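Local atomic coordinates of putative xanthine dehydrogenase YAGS fad-binding subunit (Escherichia coli, PDB entry 5G5G), a protein that probably oxidises aldehydes as the molybdenum-bearing subunit of a periplasmic aldehyde oxidase, holding the metal on a pterin cytosine dinucleotide cofactor. Residues C[189-194]-C[243-248]; C[207-212]-C[236-241]; C[230-235]-C[496-501]; C[464-469]-C[504-509]. All coordinates share one frame; numbering follows the deposited sequence.

Contact 1 (C[189-194]-C[243-248]). With MOS (dioxothiomolybdenum(VI) ion), chain Z.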
# COMPACT_ATOMS: atom_id res chain seq x y z
N ALA C 189 -0.24 2.86 4.34
CA ALA C 189 -1.59 2.61 4.84
C ALA C 189 -2.58 3.34 3.97
O ALA C 189 -2.31 4.49 3.56
CB ALA C 189 -1.73 3.07 6.29
N MET C 190 -3.71 2.70 3.67
CA MET C 190 -4.57 3.22 2.61
C MET C 190 -5.23 4.51 3.03
O MET C 190 -5.55 5.31 2.17
CB MET C 190 -5.59 2.19 2.17
CG MET C 190 -6.21 2.45 0.81
SD MET C 190 -5.06 2.62 -0.56
CE MET C 190 -4.07 1.18 -0.35
N GLU C 191 -5.44 4.74 4.33
CA GLU C 191 -5.90 6.06 4.81
C GLU C 191 -4.70 6.96 5.02
O GLU C 191 -3.88 6.70 5.90
CB GLU C 191 -6.76 5.94 6.09
CG GLU C 191 -7.24 7.28 6.65
CD GLU C 191 -7.63 7.23 8.13
OE1 GLU C 191 -7.22 6.27 8.85
OE2 GLU C 191 -8.32 8.16 8.56
N PRO C 192 -4.63 8.08 4.27
CA PRO C 192 -3.60 9.05 4.53
C PRO C 192 -3.75 9.54 5.95
O PRO C 192 -4.90 9.69 6.45
CB PRO C 192 -3.95 10.20 3.52
CG PRO C 192 -4.62 9.52 2.37
CD PRO C 192 -5.45 8.46 3.10
N HIS C 193 -2.64 9.90 6.57
CA HIS C 193 -2.69 10.48 7.89
C HIS C 193 -3.59 11.73 7.83
O HIS C 193 -3.47 12.55 6.94
CB HIS C 193 -1.31 10.91 8.36
CG HIS C 193 -0.36 9.80 8.62
ND1 HIS C 193 0.14 8.99 7.62
CD2 HIS C 193 0.17 9.34 9.77
CE1 HIS C 193 0.95 8.10 8.16
NE2 HIS C 193 1.00 8.29 9.46
N ALA C 194 -4.49 11.84 8.80
CA ALA C 194 -5.38 12.99 8.90
C ALA C 194 -5.89 13.26 10.30
O ALA C 194 -6.05 12.32 11.08
CB ALA C 194 -6.56 12.82 7.95
N GLY C 243 2.47 0.39 11.98
CA GLY C 243 3.57 1.06 12.67
C GLY C 243 3.68 2.55 12.39
O GLY C 243 4.18 3.30 13.22
N GLY C 244 3.19 2.93 11.23
CA GLY C 244 3.25 4.30 10.76
C GLY C 244 2.38 5.28 11.48
O GLY C 244 2.48 6.52 11.28
N LYS C 245 1.46 4.77 12.28
CA LYS C 245 0.57 5.60 13.07
C LYS C 245 0.68 5.31 14.54
O LYS C 245 -0.19 5.66 15.30
CB LYS C 245 -0.87 5.44 12.56
CG LYS C 245 -1.06 6.04 11.17
CD LYS C 245 -2.44 5.77 10.64
CE LYS C 245 -2.58 6.15 9.16
NZ LYS C 245 -3.93 5.85 8.58
N LEU C 246 1.81 4.75 14.98
CA LEU C 246 2.09 4.65 16.39
C LEU C 246 2.29 5.95 17.09
O LEU C 246 2.09 6.01 18.29
CB LEU C 246 3.40 3.86 16.65
CG LEU C 246 3.33 2.36 16.41
CD1 LEU C 246 4.72 1.81 16.29
CD2 LEU C 246 2.54 1.70 17.52
N PHE C 247 2.78 6.97 16.36
CA PHE C 247 3.22 8.19 16.97
C PHE C 247 2.48 9.40 16.42
O PHE C 247 1.96 9.41 15.29
CB PHE C 247 4.72 8.35 16.68
CG PHE C 247 5.50 7.08 16.86
CD1 PHE C 247 5.54 6.47 18.08
CD2 PHE C 247 6.16 6.49 15.76
CE1 PHE C 247 6.25 5.29 18.26
CE2 PHE C 247 6.86 5.30 15.95
CZ PHE C 247 6.90 4.70 17.18
N LEU C 248 2.51 10.46 17.17
CA LEU C 248 2.10 11.79 16.66
C LEU C 248 2.83 12.18 15.36
O LEU C 248 4.08 12.15 15.31
CB LEU C 248 2.40 12.83 17.72
CG LEU C 248 1.71 14.18 17.55
CD1 LEU C 248 0.24 13.98 17.88
CD2 LEU C 248 2.37 15.16 18.49
MO MOS Z . 3.54 -2.47 14.88
S MOS Z . 5.53 -1.78 13.92
O1 MOS Z . 2.85 -0.83 15.08
O2 MOS Z . 4.81 -2.64 16.53
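Beside the molybdenum pocket, the glycine-rich loop that carries G243 sends K245 across to E191 and H193, a worked example of one buried lysine joining two loops. Every torsion of K245 beyond CG is anti, and the straight chain drives NZ past the imidazole to the backbone of 189-194, where NZ donates to E191 O at 2.8 Å, 28° out of the carbonyl plane. The salt bridge from K245 NZ to E191 OE1, at 3.3 Å, is weak as a hydrogen bond; OE1 is also bonded to S209 OG and G239 N, and NZ to S209 OG and G240 O. Buried as it is, the ammonium is thus met by several oxygens. H193 lies against the lysine stem, with K245 CE 4.1 Å above the ring centroid in a CH-pi contact. In the plane of the same ring, H193 NE2 points almost straight (172°) at G244 O, 2.9 Å away, although it reaches that oxygen from above the carbonyl plane. Replacing H193 by an alanine would probably leave G244 O without this donor and open a gap alongside the K245 stem. The type I turn from G243 to L246 sets G243 CA 3.1 Å from O1 of the molybdenum group. Around these loops, H193 pairs by its backbone with L270, P192 rests on strand 266-269 with another protein chain packed against it, and L248 packs on helix 213-224, while 243-248 runs on toward helix 250-262.

Contact 2 (C[207-212]-C[236-241]). With MCN (pterin cytosine dinucleotide), chain Y.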
# COMPACT_ATOMS: atom_id res chain seq x y z
N TRP C 207 -9.82 14.60 16.47
CA TRP C 207 -10.20 13.38 15.78
C TRP C 207 -9.01 13.06 14.89
O TRP C 207 -8.50 13.93 14.14
CB TRP C 207 -11.41 13.61 14.92
CG TRP C 207 -12.70 13.84 15.69
CD1 TRP C 207 -13.67 12.92 15.92
CD2 TRP C 207 -13.15 15.05 16.32
NE1 TRP C 207 -14.72 13.48 16.64
CE2 TRP C 207 -14.42 14.79 16.89
CE3 TRP C 207 -12.63 16.36 16.42
CZ2 TRP C 207 -15.18 15.78 17.57
CZ3 TRP C 207 -13.35 17.31 17.14
CH2 TRP C 207 -14.62 17.04 17.69
N THR C 208 -8.54 11.83 14.94
CA THR C 208 -7.29 11.53 14.26
C THR C 208 -7.25 10.07 13.84
O THR C 208 -8.23 9.32 14.04
CB THR C 208 -6.08 11.92 15.18
OG1 THR C 208 -4.83 11.90 14.46
CG2 THR C 208 -6.02 10.99 16.37
N SER C 209 -6.11 9.69 13.24
CA SER C 209 -5.85 8.33 12.78
C SER C 209 -4.56 7.90 13.51
O SER C 209 -3.48 8.35 13.17
CB SER C 209 -5.69 8.30 11.25
OG SER C 209 -5.62 6.96 10.77
N ASN C 210 -4.72 7.16 14.62
CA ASN C 210 -3.60 6.89 15.50
C ASN C 210 -3.82 5.54 16.19
O ASN C 210 -4.91 5.27 16.66
CB ASN C 210 -3.44 8.03 16.51
CG ASN C 210 -2.09 8.00 17.21
OD1 ASN C 210 -1.80 7.06 17.94
ND2 ASN C 210 -1.24 8.98 16.96
N GLN C 211 -2.75 4.74 16.28
CA GLN C 211 -2.78 3.41 16.86
C GLN C 211 -2.76 3.44 18.41
O GLN C 211 -3.11 2.42 19.04
CB GLN C 211 -1.56 2.61 16.39
CG GLN C 211 -1.48 2.36 14.88
CD GLN C 211 -0.22 1.69 14.38
OE1 GLN C 211 0.35 2.06 13.35
NE2 GLN C 211 0.23 0.68 15.12
N MET C 212 -2.29 4.54 18.99
CA MET C 212 -1.91 4.61 20.42
C MET C 212 -2.49 5.86 21.04
O MET C 212 -1.88 6.93 20.98
CB MET C 212 -0.39 4.62 20.55
CG MET C 212 0.33 3.38 20.06
SD MET C 212 0.07 2.09 21.31
CE MET C 212 1.03 0.76 20.74
N PRO C 236 -11.79 6.07 16.47
CA PRO C 236 -12.51 4.79 16.57
C PRO C 236 -12.31 3.89 15.38
O PRO C 236 -12.45 2.68 15.49
CB PRO C 236 -14.00 5.23 16.73
CG PRO C 236 -14.06 6.56 16.00
CD PRO C 236 -12.74 7.21 16.34
N TYR C 237 -12.00 4.48 14.22
CA TYR C 237 -11.69 3.75 12.98
C TYR C 237 -10.44 4.30 12.32
O TYR C 237 -10.31 5.52 12.12
CB TYR C 237 -12.87 3.77 11.98
CG TYR C 237 -14.08 3.16 12.57
CD1 TYR C 237 -14.18 1.79 12.70
CD2 TYR C 237 -15.10 3.96 13.10
CE1 TYR C 237 -15.28 1.21 13.32
CE2 TYR C 237 -16.18 3.38 13.74
CZ TYR C 237 -16.24 2.01 13.84
OH TYR C 237 -17.31 1.46 14.47
N ILE C 238 -9.50 3.41 12.01
CA ILE C 238 -8.18 3.75 11.47
C ILE C 238 -8.01 2.91 10.21
O ILE C 238 -8.16 1.69 10.27
CB ILE C 238 -7.08 3.42 12.46
CG1 ILE C 238 -7.20 4.34 13.65
CG2 ILE C 238 -5.67 3.54 11.84
CD1 ILE C 238 -7.23 3.67 14.95
N GLY C 239 -7.74 3.57 9.10
CA GLY C 239 -7.58 2.93 7.85
C GLY C 239 -6.18 2.40 7.67
O GLY C 239 -5.51 2.69 6.66
N GLY C 240 -5.75 1.53 8.60
CA GLY C 240 -4.43 0.93 8.53
C GLY C 240 -3.36 1.81 9.12
O GLY C 240 -3.48 3.04 9.14
N GLY C 241 -2.29 1.19 9.63
CA GLY C 241 -1.15 1.93 10.17
C GLY C 241 0.19 1.21 9.98
O GLY C 241 1.16 1.80 9.49
N1 MCN Y . -5.70 -12.31 17.17
C2 MCN Y . -6.59 -13.42 17.54
N3 MCN Y . -5.80 -14.18 18.60
C4 MCN Y . -4.57 -14.07 19.07
C5 MCN Y . -3.91 -12.79 18.62
C6 MCN Y . -4.46 -12.06 17.69
O2 MCN Y . -7.62 -13.67 17.18
N4 MCN Y . -3.94 -14.83 19.88
C1' MCN Y . -6.21 -11.59 16.02
C2D MCN Y . -7.39 -10.62 16.41
O2' MCN Y . -8.23 -10.41 15.28
C3' MCN Y . -6.61 -9.45 16.73
C4D MCN Y . -5.40 -9.26 15.71
O4D MCN Y . -5.18 -10.74 15.49
O3' MCN Y . -7.28 -8.14 16.76
C5' MCN Y . -4.14 -8.71 16.04
O5' MCN Y . -3.80 -8.85 17.40
PA MCN Y . -2.32 -8.66 17.82
O1A MCN Y . -2.31 -8.52 19.34
O2A MCN Y . -1.46 -9.65 17.13
O3A MCN Y . -1.91 -7.15 17.17
PB MCN Y . -2.24 -5.78 17.87
O1B MCN Y . -1.16 -5.40 18.79
O2B MCN Y . -3.65 -5.79 18.36
O3B MCN Y . -2.27 -4.88 16.58
C10 MCN Y . -0.99 -4.32 16.05
C9' MCN Y . -0.45 -5.06 14.88
C8' MCN Y . 1.00 -4.41 14.55
S8' MCN Y . 2.08 -4.06 15.78
C7' MCN Y . 1.15 -4.02 13.38
S7' MCN Y . 2.59 -3.09 12.87
C6' MCN Y . 0.25 -4.50 12.20
C7 MCN Y . -0.70 -5.63 12.82
O9' MCN Y . -1.38 -5.19 13.93
N5' MCN Y . -0.64 -3.25 11.91
C4A MCN Y . -1.88 -3.43 11.11
N8' MCN Y . -1.74 -5.92 11.81
C4B MCN Y . -2.39 -4.91 11.19
N1' MCN Y . -3.47 -5.23 10.36
C2' MCN Y . -4.35 -4.26 9.88
N2' MCN Y . -5.31 -4.53 9.13
N3' MCN Y . -3.84 -2.99 9.84
C4' MCN Y . -2.79 -2.42 10.54
O4' MCN Y . -2.31 -1.28 10.62
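S209 and I238 bring the two backbones to 5.3 Å between CA atoms, after which the chains spread, with Q211 and G241 7.0 Å apart by the same measure. What joins them is van der Waals contact, and I238 supplies the largest share. Its CG1, anti to the carbonyl carbon (chi1 -68°), carries CD1 to 3.3 Å from N210 O; chi2, at 128°, lies off the staggered positions, consistent with a close fit. The other branch, I238 CG2, lies 3.6 Å from S209 OG, a hydroxyl whose polar partners are E191 and K245. The side chain of N210 turns away from this face and makes an Asx turn: its OD1 accepts from M212 N at 2.8 Å, in the carbonyl plane, where M212 is the N-cap residue of helix 213-224. The opposing loop bends at G239, the centre of an inverse gamma turn closed by a weak bond from G240 N to I238 O. Further on, Q211 reaches out along an extended chain until OE1 stands 3.5 Å from G241 C. A CB on G241 would collide with that oxygen. Q211 OE1 accepts from G243 N and K245 N, while NE2 donates to S506 O and to O1 of the molybdenum group, and the amide is thus held at both ends. G241 N in turn donates to O4' of the pterin at 2.7 Å (146°). A glutamine beside a molybdenum oxygen, braced by a glycine-rich loop that also grips the pterin, is a hallmark of the active site in the xanthine oxidase family.

Contact 3 (C[230-235]-C[496-501])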
# COMPACT_ATOMS: atom_id res chain seq x y z
N ASN C 230 -6.45 18.71 29.30
CA ASN C 230 -7.21 19.57 28.40
C ASN C 230 -7.33 19.03 26.97
O ASN C 230 -7.83 19.71 26.10
CB ASN C 230 -6.58 20.95 28.42
CG ASN C 230 -6.88 21.70 29.71
OD1 ASN C 230 -7.61 21.21 30.55
ND2 ASN C 230 -6.36 22.90 29.85
N VAL C 231 -6.90 17.79 26.75
CA VAL C 231 -6.84 17.17 25.39
C VAL C 231 -7.64 15.88 25.39
O VAL C 231 -7.47 15.03 26.28
CB VAL C 231 -5.41 16.84 24.99
CG1 VAL C 231 -5.38 16.11 23.62
CG2 VAL C 231 -4.58 18.12 24.93
N ARG C 232 -8.48 15.73 24.37
CA ARG C 232 -9.25 14.55 24.15
C ARG C 232 -8.88 14.08 22.74
O ARG C 232 -8.91 14.87 21.80
CB ARG C 232 -10.75 14.75 24.27
CG ARG C 232 -11.59 13.49 24.02
CD ARG C 232 -13.06 13.71 24.28
NE ARG C 232 -13.90 12.57 23.93
CZ ARG C 232 -15.22 12.56 23.96
NH1 ARG C 232 -15.94 13.66 24.26
NH2 ARG C 232 -15.89 11.47 23.66
N ILE C 233 -8.53 12.80 22.62
CA ILE C 233 -8.18 12.20 21.34
C ILE C 233 -9.26 11.17 20.97
O ILE C 233 -9.65 10.32 21.82
CB ILE C 233 -6.79 11.50 21.45
CG1 ILE C 233 -5.66 12.44 21.89
CG2 ILE C 233 -6.45 10.78 20.17
CD1 ILE C 233 -5.45 13.64 20.99
N ILE C 234 -9.65 11.15 19.69
CA ILE C 234 -10.71 10.29 19.17
C ILE C 234 -10.24 9.63 17.87
O ILE C 234 -9.82 10.31 16.97
CB ILE C 234 -12.00 11.12 18.90
CG1 ILE C 234 -12.44 11.76 20.22
CG2 ILE C 234 -13.06 10.27 18.27
CD1 ILE C 234 -13.60 12.71 20.10
N SER C 235 -10.17 8.28 17.87
CA SER C 235 -9.80 7.53 16.68
C SER C 235 -10.47 6.13 16.68
O SER C 235 -9.79 5.10 16.88
CB SER C 235 -8.26 7.43 16.64
OG SER C 235 -7.84 7.05 15.35
N GLY C 496 -11.11 3.61 21.16
CA GLY C 496 -10.32 4.65 20.55
C GLY C 496 -10.67 6.06 20.99
O GLY C 496 -10.74 6.95 20.16
N ASP C 497 -10.94 6.28 22.24
CA ASP C 497 -11.31 7.59 22.75
C ASP C 497 -10.61 7.72 24.10
O ASP C 497 -10.71 6.82 24.98
CB ASP C 497 -12.83 7.65 22.86
CG ASP C 497 -13.37 9.05 23.16
OD1 ASP C 497 -12.81 9.78 24.05
OD2 ASP C 497 -14.47 9.35 22.62
N SER C 498 -9.87 8.82 24.28
CA SER C 498 -9.15 9.05 25.55
C SER C 498 -10.07 9.31 26.73
O SER C 498 -9.60 9.34 27.90
CB SER C 498 -8.09 10.15 25.42
OG SER C 498 -8.70 11.40 25.16
N SER C 499 -11.37 9.47 26.50
CA SER C 499 -12.28 9.49 27.63
C SER C 499 -12.50 8.08 28.25
O SER C 499 -13.02 7.96 29.34
CB SER C 499 -13.57 10.25 27.31
OG SER C 499 -14.43 9.52 26.49
N PHE C 500 -11.99 7.03 27.61
CA PHE C 500 -12.13 5.66 28.13
C PHE C 500 -10.86 5.23 28.83
O PHE C 500 -9.82 5.85 28.69
CB PHE C 500 -12.37 4.71 26.96
CG PHE C 500 -13.60 5.00 26.14
CD1 PHE C 500 -14.73 5.66 26.68
CD2 PHE C 500 -13.64 4.57 24.83
CE1 PHE C 500 -15.85 5.91 25.91
CE2 PHE C 500 -14.75 4.82 24.07
CZ PHE C 500 -15.84 5.48 24.59
N PRO C 501 -10.90 4.09 29.53
CA PRO C 501 -9.69 3.70 30.24
C PRO C 501 -8.51 3.40 29.36
O PRO C 501 -8.67 3.00 28.19
CB PRO C 501 -10.13 2.41 30.98
CG PRO C 501 -11.56 2.67 31.29
CD PRO C 501 -12.08 3.38 30.05
O HOH W 1 -9.21 12.90 27.27
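R232 and D497 meet side-on, the guanidinium using NE and NH2 for one carboxylate oxygen each, with the two planes 35° apart. CG of R232 is anti to its own backbone N (chi1 179°) and the chain stays extended to NE, bringing the group to the carboxylate in the D497-F500 turn. R232 NH2 reaches the syn lone pair of D497 OD2 at 2.8 Å, in the guanidinium plane, whereas NE meets OD1 at 3.0 Å with a slight tilt. S499 comes differently: its CB sits over a guanidinium face, its N approaches D497 OD1 on the anti side, completing an Asx turn, and its OG donates from above the carboxylate plane. S498 points its OG back at the strand and accepts from I233 N at 2.9 Å; a water joins that OG to V231 O. Backbone bonds from S498 N to I233 O and from S235 N to G496 O flank I234 and D497, a non-hydrogen-bonded antiparallel pair. Were D497 an alanine, R232 would probably lose its countercharge and the S499 end of the turn would be likely to move more freely. With OD1 accepting three bonds and OD2 facing NH2, one carboxylate both shapes the turn and pairs with R232.

Contact 4 (C[464-469]-C[504-509]). With MCN (pterin cytosine dinucleotide), chain Y; MOS (dioxothiomolybdenum(VI) ion), chain Z.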
# COMPACT_ATOMS: atom_id res chain seq x y z
N ASP C 464 -9.77 2.62 25.56
CA ASP C 464 -9.15 3.43 24.51
C ASP C 464 -8.35 2.60 23.47
O ASP C 464 -7.70 3.15 22.55
CB ASP C 464 -8.28 4.55 25.09
CG ASP C 464 -6.87 4.10 25.49
OD1 ASP C 464 -6.55 2.87 25.46
OD2 ASP C 464 -6.06 4.98 25.90
N MET C 465 -8.38 1.29 23.61
CA MET C 465 -7.82 0.41 22.58
C MET C 465 -8.32 0.74 21.19
O MET C 465 -9.47 1.16 21.04
CB MET C 465 -8.15 -1.04 22.92
CG MET C 465 -7.57 -2.04 21.96
SD MET C 465 -5.76 -1.98 21.91
CE MET C 465 -5.51 -3.13 20.62
N THR C 466 -7.47 0.58 20.21
CA THR C 466 -7.81 0.82 18.80
C THR C 466 -8.03 -0.46 18.02
O THR C 466 -7.51 -1.58 18.38
CB THR C 466 -6.71 1.67 18.12
OG1 THR C 466 -5.43 1.04 18.34
CG2 THR C 466 -6.72 3.05 18.67
N ASP C 467 -8.79 -0.30 16.95
CA ASP C 467 -9.01 -1.34 15.94
C ASP C 467 -8.54 -0.75 14.67
O ASP C 467 -9.20 0.11 14.08
CB ASP C 467 -10.48 -1.81 15.85
CG ASP C 467 -10.64 -3.09 15.03
OD1 ASP C 467 -9.80 -3.28 14.09
OD2 ASP C 467 -11.55 -3.88 15.37
N ILE C 468 -7.35 -1.19 14.21
CA ILE C 468 -6.69 -0.59 13.01
C ILE C 468 -6.93 -1.49 11.80
O ILE C 468 -6.23 -1.40 10.80
CB ILE C 468 -5.22 -0.32 13.28
CG1 ILE C 468 -4.45 -1.66 13.59
CG2 ILE C 468 -5.05 0.63 14.46
CD1 ILE C 468 -2.99 -1.50 13.88
N GLY C 469 -7.95 -2.35 11.90
CA GLY C 469 -8.24 -3.44 10.96
C GLY C 469 -7.85 -4.81 11.55
O GLY C 469 -8.06 -5.86 10.91
N ALA C 504 -3.20 -0.78 26.39
CA ALA C 504 -1.84 -0.80 25.84
C ALA C 504 -1.75 -0.34 24.38
O ALA C 504 -0.65 -0.17 23.87
CB ALA C 504 -1.19 -2.16 25.99
N GLY C 505 -2.89 -0.12 23.73
CA GLY C 505 -2.93 0.24 22.32
C GLY C 505 -2.56 -0.85 21.35
O GLY C 505 -2.33 -2.01 21.73
N SER C 506 -2.51 -0.48 20.08
CA SER C 506 -2.15 -1.40 19.00
C SER C 506 -0.70 -1.25 18.59
O SER C 506 -0.35 -0.37 17.84
CB SER C 506 -3.02 -1.18 17.82
OG SER C 506 -4.38 -1.46 18.06
N GLY C 507 0.14 -2.16 19.04
CA GLY C 507 1.53 -2.09 18.78
C GLY C 507 2.20 -3.32 19.39
O GLY C 507 1.63 -3.94 20.29
N GLY C 508 3.36 -3.67 18.85
CA GLY C 508 4.20 -4.76 19.36
C GLY C 508 3.53 -6.13 19.39
O GLY C 508 3.96 -7.04 20.17
N GLN C 509 2.49 -6.27 18.59
CA GLN C 509 1.49 -7.36 18.67
C GLN C 509 1.11 -7.73 20.08
O GLN C 509 0.98 -8.91 20.40
CB GLN C 509 1.88 -8.58 17.81
CG GLN C 509 3.15 -9.37 18.19
CD GLN C 509 3.27 -10.68 17.47
OE1 GLN C 509 2.86 -10.86 16.33
NE2 GLN C 509 3.90 -11.63 18.13
N1 MCN Y . -5.70 -12.31 17.17
C2 MCN Y . -6.59 -13.42 17.54
N3 MCN Y . -5.80 -14.18 18.60
C4 MCN Y . -4.57 -14.07 19.07
C5 MCN Y . -3.91 -12.79 18.62
C6 MCN Y . -4.46 -12.06 17.69
O2 MCN Y . -7.62 -13.67 17.18
N4 MCN Y . -3.94 -14.83 19.88
C1' MCN Y . -6.21 -11.59 16.02
C2D MCN Y . -7.39 -10.62 16.41
O2' MCN Y . -8.23 -10.41 15.28
C3' MCN Y . -6.61 -9.45 16.73
C4D MCN Y . -5.40 -9.26 15.71
O4D MCN Y . -5.18 -10.74 15.49
O3' MCN Y . -7.28 -8.14 16.76
C5' MCN Y . -4.14 -8.71 16.04
O5' MCN Y . -3.80 -8.85 17.40
PA MCN Y . -2.32 -8.66 17.82
O1A MCN Y . -2.31 -8.52 19.34
O2A MCN Y . -1.46 -9.65 17.13
O3A MCN Y . -1.91 -7.15 17.17
PB MCN Y . -2.24 -5.78 17.87
O1B MCN Y . -1.16 -5.40 18.79
O2B MCN Y . -3.65 -5.79 18.36
O3B MCN Y . -2.27 -4.88 16.58
C10 MCN Y . -0.99 -4.32 16.05
C9' MCN Y . -0.45 -5.06 14.88
C8' MCN Y . 1.00 -4.41 14.55
S8' MCN Y . 2.08 -4.06 15.78
C7' MCN Y . 1.15 -4.02 13.38
S7' MCN Y . 2.59 -3.09 12.87
C6' MCN Y . 0.25 -4.50 12.20
C7 MCN Y . -0.70 -5.63 12.82
O9' MCN Y . -1.38 -5.19 13.93
N5' MCN Y . -0.64 -3.25 11.91
C4A MCN Y . -1.88 -3.43 11.11
N8' MCN Y . -1.74 -5.92 11.81
C4B MCN Y . -2.39 -4.91 11.19
N1' MCN Y . -3.47 -5.23 10.36
C2' MCN Y . -4.35 -4.26 9.88
N2' MCN Y . -5.31 -4.53 9.13
N3' MCN Y . -3.84 -2.99 9.84
C4' MCN Y . -2.79 -2.42 10.54
O4' MCN Y . -2.31 -1.28 10.62
MO MOS Z . 3.54 -2.47 14.88
S MOS Z . 5.53 -1.78 13.92
O1 MOS Z . 2.85 -0.83 15.08
O2 MOS Z . 4.81 -2.64 16.53
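M465, T466 and S506 form the close-packed part of this contact. The chain of M465 starts with CG anti to its backbone N (chi1 -177°) and then bends at chi2, laying SD 3.4 Å from G505 O and CE 3.3 Å from S506 OG. From the other segment S506 directs its hydroxyl at T466: the two oxygens, S506 OG and T466 OG1, are 2.7 Å apart and hydrogen-bonded, and T466 OG1 has a further partner in Q211 O. Packing is slacker at I468, whose CD1 comes no nearer to S506 than 4.0 Å, at CB, but lies 3.3 Å from the pterin O4'. Beyond this the segments part. A504, at one end, is partly exposed, while at the other 507-509 runs along the molybdenum and phosphate end of the cofactor: G508 N donates to O2 of the molybdenum group at 2.9 Å, and Q509 CA lies 3.3 Å from the phosphate oxygen O1B. At the pterin end, D467 OD1 holds G469 N in an Asx turn, and a CB on G469 would clash with the pterin N2'. Between the two segments, then, hydroxyls, a thioether and peptide groups meet, and the donor that G508 offers to O2 is a backbone N-H.

How the contacts relate
From the N terminus, 189-194 opens the loop that contact 1 closes at 243-248, and contact 2 lies wholly within it, joining 207-212 to 236-241. Contact 3 starts at 230-235, before either has closed, and so crosses both on its way to 496-501. Contact 4 follows contacts 1 and 2 in series but crosses contact 3, since 464-469 opens before 496-501 and 504-509 comes after. Contact 3 ties edge strand 231-234, next to 203-208, to the second molybdopterin-binding region of the chain. Local touches knit the set: T208 bonds to S235 between contacts 2 and 3, M212 CE packs on S506 O between contacts 2 and 4, and P501 bonds to D464 between contacts 3 and 4.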